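Local coordinates for protein acetyltransferase PA1377 (PDB 2VI7) that probably transfers acetyl groups to nitrogen atoms of its substrates, as a putative N-acetyltransferase of the GNAT (GCN5-related) family, at residues L135-M149 with R158-R170. Numbering follows the deposited sequence.
Sequences LALYRKFGFETEGEM and RFVDVYSMARLRR. With SO4 (sulfate ion), chain E.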
loop_
_atom_site.group_PDB
_atom_site.type_symbol
_atom_site.label_atom_id
_atom_site.label_comp_id
_atom_site.label_asym_id
_atom_site.label_seq_id
_atom_site.Cartn_x
_atom_site.Cartn_y
_atom_site.Cartn_z
ATOM N N LEU A 135 -4.240 -18.860 -5.838
ATOM C CA LEU A 135 -3.131 -19.174 -4.946
ATOM C C LEU A 135 -2.183 -20.150 -5.625
ATOM O O LEU A 135 -0.962 -20.047 -5.487
ATOM C CB LEU A 135 -3.659 -19.812 -3.660
ATOM C CG LEU A 135 -3.195 -19.305 -2.295
ATOM C CD1 LEU A 135 -3.691 -20.286 -1.243
ATOM C CD2 LEU A 135 -1.678 -19.163 -2.235
ATOM N N ALA A 136 -2.762 -21.109 -6.342
ATOM C CA ALA A 136 -1.992 -22.120 -7.048
ATOM C C ALA A 136 -1.202 -21.451 -8.164
ATOM O O ALA A 136 -0.053 -21.811 -8.418
ATOM C CB ALA A 136 -2.929 -23.192 -7.624
ATOM N N LEU A 137 -1.824 -20.474 -8.818
ATOM C CA LEU A 137 -1.184 -19.738 -9.904
ATOM C C LEU A 137 0.021 -18.924 -9.411
ATOM O O LEU A 137 1.106 -18.996 -9.990
ATOM C CB LEU A 137 -2.199 -18.805 -10.583
ATOM C CG LEU A 137 -1.627 -17.838 -11.630
ATOM C CD1 LEU A 137 -1.065 -18.624 -12.788
ATOM C CD2 LEU A 137 -2.706 -16.901 -12.127
ATOM N N TYR A 138 -0.170 -18.156 -8.344
ATOM C CA TYR A 138 0.898 -17.338 -7.798
ATOM C C TYR A 138 2.019 -18.206 -7.248
ATOM O O TYR A 138 3.186 -17.855 -7.360
ATOM C CB TYR A 138 0.337 -16.407 -6.723
ATOM C CG TYR A 138 -0.813 -15.548 -7.234
ATOM C CD1 TYR A 138 -0.773 -14.985 -8.510
ATOM C CD2 TYR A 138 -1.938 -15.296 -6.443
ATOM C CE1 TYR A 138 -1.822 -14.197 -8.990
ATOM C CE2 TYR A 138 -2.999 -14.501 -6.914
ATOM C CZ TYR A 138 -2.932 -13.959 -8.191
ATOM O OH TYR A 138 -3.970 -13.195 -8.680
ATOM N N ARG A 139 1.667 -19.341 -6.655
ATOM C CA ARG A 139 2.676 -20.257 -6.123
ATOM C C ARG A 139 3.468 -20.879 -7.274
ATOM O O ARG A 139 4.662 -21.128 -7.145
ATOM C CB ARG A 139 2.018 -21.361 -5.295
ATOM C CG ARG A 139 1.623 -20.919 -3.911
ATOM C CD ARG A 139 0.856 -21.999 -3.186
ATOM N NE ARG A 139 0.627 -21.643 -1.787
ATOM C CZ ARG A 139 -0.209 -22.290 -0.984
ATOM N NH1 ARG A 139 -0.904 -23.323 -1.437
ATOM N NH2 ARG A 139 -0.343 -21.915 0.277
ATOM N N LYS A 140 2.796 -21.137 -8.390
ATOM C CA LYS A 140 3.445 -21.695 -9.569
ATOM C C LYS A 140 4.565 -20.758 -10.030
ATOM O O LYS A 140 5.610 -21.216 -10.493
ATOM C CB LYS A 140 2.426 -21.853 -10.700
ATOM C CG LYS A 140 3.050 -22.002 -12.079
ATOM C CD LYS A 140 2.008 -21.978 -13.179
ATOM C CE LYS A 140 2.651 -21.728 -14.543
ATOM N NZ LYS A 140 3.765 -22.677 -14.857
ATOM N N PHE A 141 4.341 -19.450 -9.900
ATOM C CA PHE A 141 5.320 -18.445 -10.323
ATOM C C PHE A 141 6.319 -17.979 -9.269
ATOM O O PHE A 141 6.944 -16.936 -9.433
ATOM C CB PHE A 141 4.617 -17.215 -10.926
ATOM C CG PHE A 141 4.103 -17.430 -12.336
ATOM C CD1 PHE A 141 2.821 -17.940 -12.564
ATOM C CD2 PHE A 141 4.926 -17.183 -13.436
ATOM C CE1 PHE A 141 2.371 -18.204 -13.866
ATOM C CE2 PHE A 141 4.484 -17.446 -14.747
ATOM C CZ PHE A 141 3.208 -17.957 -14.962
ATOM N N GLY A 142 6.458 -18.746 -8.192
ATOM C CA GLY A 142 7.410 -18.406 -7.150
ATOM C C GLY A 142 6.954 -17.538 -5.993
ATOM O O GLY A 142 7.773 -17.194 -5.141
ATOM N N PHE A 143 5.681 -17.158 -5.948
ATOM C CA PHE A 143 5.218 -16.332 -4.835
ATOM C C PHE A 143 5.044 -17.193 -3.596
ATOM O O PHE A 143 4.567 -18.324 -3.665
ATOM C CB PHE A 143 3.879 -15.652 -5.139
ATOM C CG PHE A 143 3.975 -14.518 -6.114
ATOM C CD1 PHE A 143 4.013 -14.762 -7.485
ATOM C CD2 PHE A 143 4.020 -13.198 -5.664
ATOM C CE1 PHE A 143 4.092 -13.709 -8.400
ATOM C CE2 PHE A 143 4.099 -12.135 -6.572
ATOM C CZ PHE A 143 4.134 -12.392 -7.949
ATOM N N GLU A 144 5.439 -16.651 -2.456
ATOM C CA GLU A 144 5.299 -17.367 -1.213
ATOM C C GLU A 144 4.475 -16.500 -0.289
ATOM O O GLU A 144 4.542 -15.279 -0.364
ATOM C CB GLU A 144 6.654 -17.617 -0.581
ATOM C CG GLU A 144 7.547 -18.558 -1.343
ATOM C CD GLU A 144 8.889 -18.735 -0.642
ATOM O OE1 GLU A 144 8.917 -19.285 0.487
ATOM O OE2 GLU A 144 9.910 -18.310 -1.220
ATOM N N THR A 145 3.698 -17.137 0.579
ATOM C CA THR A 145 2.869 -16.420 1.530
ATOM C C THR A 145 3.752 -15.799 2.602
ATOM O O THR A 145 4.581 -16.479 3.209
ATOM C CB THR A 145 1.856 -17.359 2.208
ATOM O OG1 THR A 145 0.953 -17.877 1.224
ATOM C CG2 THR A 145 1.068 -16.614 3.285
ATOM N N GLU A 146 3.567 -14.503 2.828
ATOM C CA GLU A 146 4.338 -13.778 3.821
ATOM C C GLU A 146 3.484 -13.402 5.017
ATOM O O GLU A 146 4.003 -13.087 6.083
ATOM C CB GLU A 146 4.942 -12.520 3.205
ATOM C CG GLU A 146 6.186 -12.785 2.383
ATOM C CD GLU A 146 6.905 -11.511 1.995
ATOM O OE1 GLU A 146 8.127 -11.576 1.734
ATOM O OE2 GLU A 146 6.246 -10.450 1.945
ATOM N N GLY A 147 2.172 -13.435 4.845
ATOM C CA GLY A 147 1.301 -13.089 5.945
ATOM C C GLY A 147 -0.153 -13.262 5.593
ATOM O O GLY A 147 -0.496 -13.432 4.428
ATOM N N GLU A 148 -1.000 -13.230 6.616
ATOM C CA GLU A 148 -2.442 -13.367 6.464
ATOM C C GLU A 148 -3.075 -12.148 7.128
ATOM O O GLU A 148 -2.902 -11.921 8.330
ATOM C CB GLU A 148 -2.925 -14.651 7.135
ATOM C CG GLU A 148 -4.415 -14.893 6.983
ATOM C CD GLU A 148 -4.820 -16.311 7.343
ATOM O OE1 GLU A 148 -6.014 -16.648 7.179
ATOM O OE2 GLU A 148 -3.941 -17.084 7.785
ATOM N N MET A 149 -3.806 -11.373 6.334
ATOM C CA MET A 149 -4.433 -10.151 6.813
ATOM C C MET A 149 -5.945 -10.274 6.995
ATOM O O MET A 149 -6.693 -10.423 6.032
ATOM C CB MET A 149 -4.070 -9.031 5.848
ATOM C CG MET A 149 -2.631 -9.174 5.379
ATOM S SD MET A 149 -1.884 -7.659 4.823
ATOM C CE MET A 149 -2.114 -7.799 3.076
ATOM N N ARG A 158 -19.261 -8.957 3.289
ATOM C CA ARG A 158 -18.576 -9.310 4.524
ATOM C C ARG A 158 -17.083 -9.068 4.409
ATOM O O ARG A 158 -16.547 -8.968 3.316
ATOM C CB ARG A 158 -18.834 -10.780 4.870
ATOM C CG ARG A 158 -18.345 -11.764 3.825
ATOM C CD ARG A 158 -18.589 -13.194 4.274
ATOM N N PHE A 159 -16.419 -8.959 5.548
ATOM C CA PHE A 159 -14.977 -8.759 5.572
ATOM C C PHE A 159 -14.296 -10.109 5.402
ATOM O O PHE A 159 -14.604 -11.070 6.105
ATOM C CB PHE A 159 -14.574 -8.106 6.886
ATOM C CG PHE A 159 -15.070 -6.705 7.031
ATOM C CD1 PHE A 159 -15.531 -6.248 8.256
ATOM C CD2 PHE A 159 -15.097 -5.849 5.932
ATOM C CE1 PHE A 159 -15.986 -4.956 8.397
ATOM C CE2 PHE A 159 -15.546 -4.554 6.055
ATOM C CZ PHE A 159 -16.005 -4.105 7.289
ATOM N N VAL A 160 -13.386 -10.173 4.439
ATOM C CA VAL A 160 -12.672 -11.397 4.138
ATOM C C VAL A 160 -11.181 -11.197 4.357
ATOM O O VAL A 160 -10.705 -10.067 4.437
ATOM C CB VAL A 160 -12.935 -11.829 2.680
ATOM C CG1 VAL A 160 -14.431 -12.108 2.475
ATOM C CG2 VAL A 160 -12.470 -10.747 1.734
ATOM N N ASP A 161 -10.446 -12.297 4.472
ATOM C CA ASP A 161 -9.009 -12.220 4.685
ATOM C C ASP A 161 -8.259 -12.433 3.375
ATOM O O ASP A 161 -8.824 -12.897 2.392
ATOM C CB ASP A 161 -8.557 -13.280 5.699
ATOM C CG ASP A 161 -9.429 -13.318 6.949
ATOM O OD1 ASP A 161 -9.842 -12.244 7.437
ATOM O OD2 ASP A 161 -9.687 -14.434 7.455
ATOM N N VAL A 162 -6.986 -12.065 3.367
ATOM C CA VAL A 162 -6.152 -12.259 2.197
ATOM C C VAL A 162 -4.793 -12.737 2.649
ATOM O O VAL A 162 -4.415 -12.577 3.806
ATOM C CB VAL A 162 -5.909 -10.947 1.378
ATOM C CG1 VAL A 162 -7.225 -10.316 0.974
ATOM C CG2 VAL A 162 -5.039 -9.976 2.175
ATOM N N TYR A 163 -4.077 -13.350 1.723
ATOM C CA TYR A 163 -2.719 -13.784 1.973
ATOM C C TYR A 163 -1.860 -12.715 1.304
ATOM O O TYR A 163 -2.130 -12.298 0.174
ATOM C CB TYR A 163 -2.439 -15.142 1.325
ATOM C CG TYR A 163 -3.000 -16.309 2.092
ATOM C CD1 TYR A 163 -3.712 -17.317 1.454
ATOM C CD2 TYR A 163 -2.813 -16.409 3.463
ATOM C CE1 TYR A 163 -4.226 -18.399 2.173
ATOM C CE2 TYR A 163 -3.323 -17.485 4.190
ATOM C CZ TYR A 163 -4.030 -18.474 3.539
ATOM O OH TYR A 163 -4.551 -19.521 4.273
ATOM N N SER A 164 -0.857 -12.240 2.022
ATOM C CA SER A 164 0.061 -11.254 1.483
ATOM C C SER A 164 1.215 -12.095 0.941
ATOM O O SER A 164 1.869 -12.791 1.705
ATOM C CB SER A 164 0.552 -10.338 2.598
ATOM O OG SER A 164 1.352 -9.305 2.065
ATOM N N MET A 165 1.447 -12.052 -0.368
ATOM C CA MET A 165 2.516 -12.839 -0.966
ATOM C C MET A 165 3.595 -12.008 -1.642
ATOM O O MET A 165 3.379 -10.867 -2.025
ATOM C CB MET A 165 1.941 -13.823 -1.973
ATOM C CG MET A 165 0.895 -14.766 -1.392
ATOM S SD MET A 165 0.254 -15.858 -2.652
ATOM C CE MET A 165 1.390 -17.230 -2.502
ATOM N N ALA A 166 4.774 -12.595 -1.773
ATOM C CA ALA A 166 5.889 -11.920 -2.398
ATOM C C ALA A 166 6.733 -12.938 -3.138
ATOM O O ALA A 166 6.841 -14.085 -2.719
ATOM C CB ALA A 166 6.731 -11.208 -1.345
ATOM N N ARG A 167 7.311 -12.507 -4.253
ATOM C CA ARG A 167 8.186 -13.345 -5.055
ATOM C C ARG A 167 9.527 -12.629 -5.083
ATOM O O ARG A 167 9.621 -11.507 -5.565
ATOM C CB ARG A 167 7.620 -13.484 -6.460
ATOM C CG ARG A 167 8.530 -14.149 -7.468
ATOM C CD ARG A 167 7.788 -14.195 -8.785
ATOM N NE ARG A 167 8.515 -14.750 -9.927
ATOM C CZ ARG A 167 9.425 -14.106 -10.649
ATOM N NH1 ARG A 167 9.774 -12.859 -10.366
ATOM N NH2 ARG A 167 9.947 -14.703 -11.706
ATOM N N LEU A 168 10.557 -13.273 -4.540
ATOM C CA LEU A 168 11.899 -12.689 -4.492
ATOM C C LEU A 168 12.837 -13.227 -5.571
ATOM O O LEU A 168 12.797 -14.397 -5.953
ATOM C CB LEU A 168 12.534 -12.897 -3.109
ATOM C CG LEU A 168 11.926 -12.127 -1.937
ATOM C CD1 LEU A 168 12.516 -12.640 -0.656
ATOM C CD2 LEU A 168 12.191 -10.644 -2.082
ATOM N N ARG A 169 13.697 -12.340 -6.041
ATOM C CA ARG A 169 14.648 -12.643 -7.084
ATOM C C ARG A 169 16.026 -12.188 -6.598
ATOM O O ARG A 169 16.359 -11.004 -6.642
ATOM C CB ARG A 169 14.214 -11.886 -8.326
ATOM C CG ARG A 169 14.995 -12.176 -9.546
ATOM C CD ARG A 169 14.303 -11.585 -10.748
ATOM N NE ARG A 169 15.216 -11.511 -11.878
ATOM C CZ ARG A 169 16.082 -10.523 -12.068
ATOM N NH1 ARG A 169 16.151 -9.513 -11.204
ATOM N NH2 ARG A 169 16.880 -10.548 -13.125
ATOM N N ARG A 170 16.823 -13.134 -6.114
ATOM C CA ARG A 170 18.150 -12.817 -5.577
ATOM C C ARG A 170 19.256 -13.716 -6.134
ATOM O O ARG A 170 19.602 -13.541 -7.326
ATOM C CB ARG A 170 18.112 -12.922 -4.041
ATOM C CG ARG A 170 16.944 -12.153 -3.422
ATOM C CD ARG A 170 16.931 -12.187 -1.903
ATOM N NE ARG A 170 16.303 -13.381 -1.343
ATOM C CZ ARG A 170 16.010 -13.531 -0.051
ATOM N NH1 ARG A 170 16.287 -12.555 0.813
ATOM N NH2 ARG A 170 15.447 -14.660 0.380
HETATM S S SO4 E . 3.350 -20.790 0.610
HETATM O O1 SO4 E . 2.292 -20.007 -0.050
HETATM O O2 SO4 E . 4.461 -19.905 1.012
HETATM O O3 SO4 E . 2.804 -21.463 1.817
HETATM O O4 SO4 E . 3.836 -21.768 -0.369
HETATM O O HOH W 1 8.964 -17.635 -12.188
HETATM O O HOH W 2 10.257 -16.157 -3.970
HETATM O O HOH W 3 9.551 -15.191 -1.523
HETATM O O HOH W 4 3.672 -9.769 1.103
#
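The F143 ring carries R167 CB over the centre of one face, a CH-pi contact with CB 3.6 Å from the centroid. Y138 O lies at the ring's edge, in plane. R167 CG is anti to the backbone N (chi1 171°), and the extended chain passes the ring to reach F141. There NE gives a bent, weak bond to F141 O (2.7 Å), while D115 of helix 102-117 takes NH2 in a salt bridge. The Y163 ring has G147 O at its edge. L135 CD1 and T145 CG2 reach it obliquely. E148 runs side by side with Y163, bringing OE2 to the ring edge at CE2, its carboxylate plane turned 62° from the ring. L135 CD2 sits against one face of the R139 guanidinium, near its outer part. A sulfate, probably from the crystallisation liquor, meets the edge: R139 NE and T145 OG1 both donate to its O1, and T145 N to its O2 (2.9 Å).

Helix 132-140 ends in a Schellman motif with G142 as C-prime residue. The chain then enters strand 144-152, antiparallel to strand 158-168. This is the C-terminal helix-and-strand part of the GNAT fold. E144 and A166 exchange two backbone bonds. Opposite S164 the strand carries an extra residue, a classic beta bulge made by E146 and G147: S164 O accepts bonds from E146 N (2.7 Å) and, weakly, G147 N.

The M165 side chain packs between helix 132-140 and strand 144-152. Its chain bends at chi3 (90°), bringing CE to 3.6 Å from both L135 CD2 and F143 O. Beyond the bulge, M149 CE packs on V162 CG2 and S164 CB. E146 CD lies 3.4 Å from A166 CB, and E146 OE2 forms a salt bridge with R122 NH2. Its OE1 accepts a bond from R150 N of the second subunit.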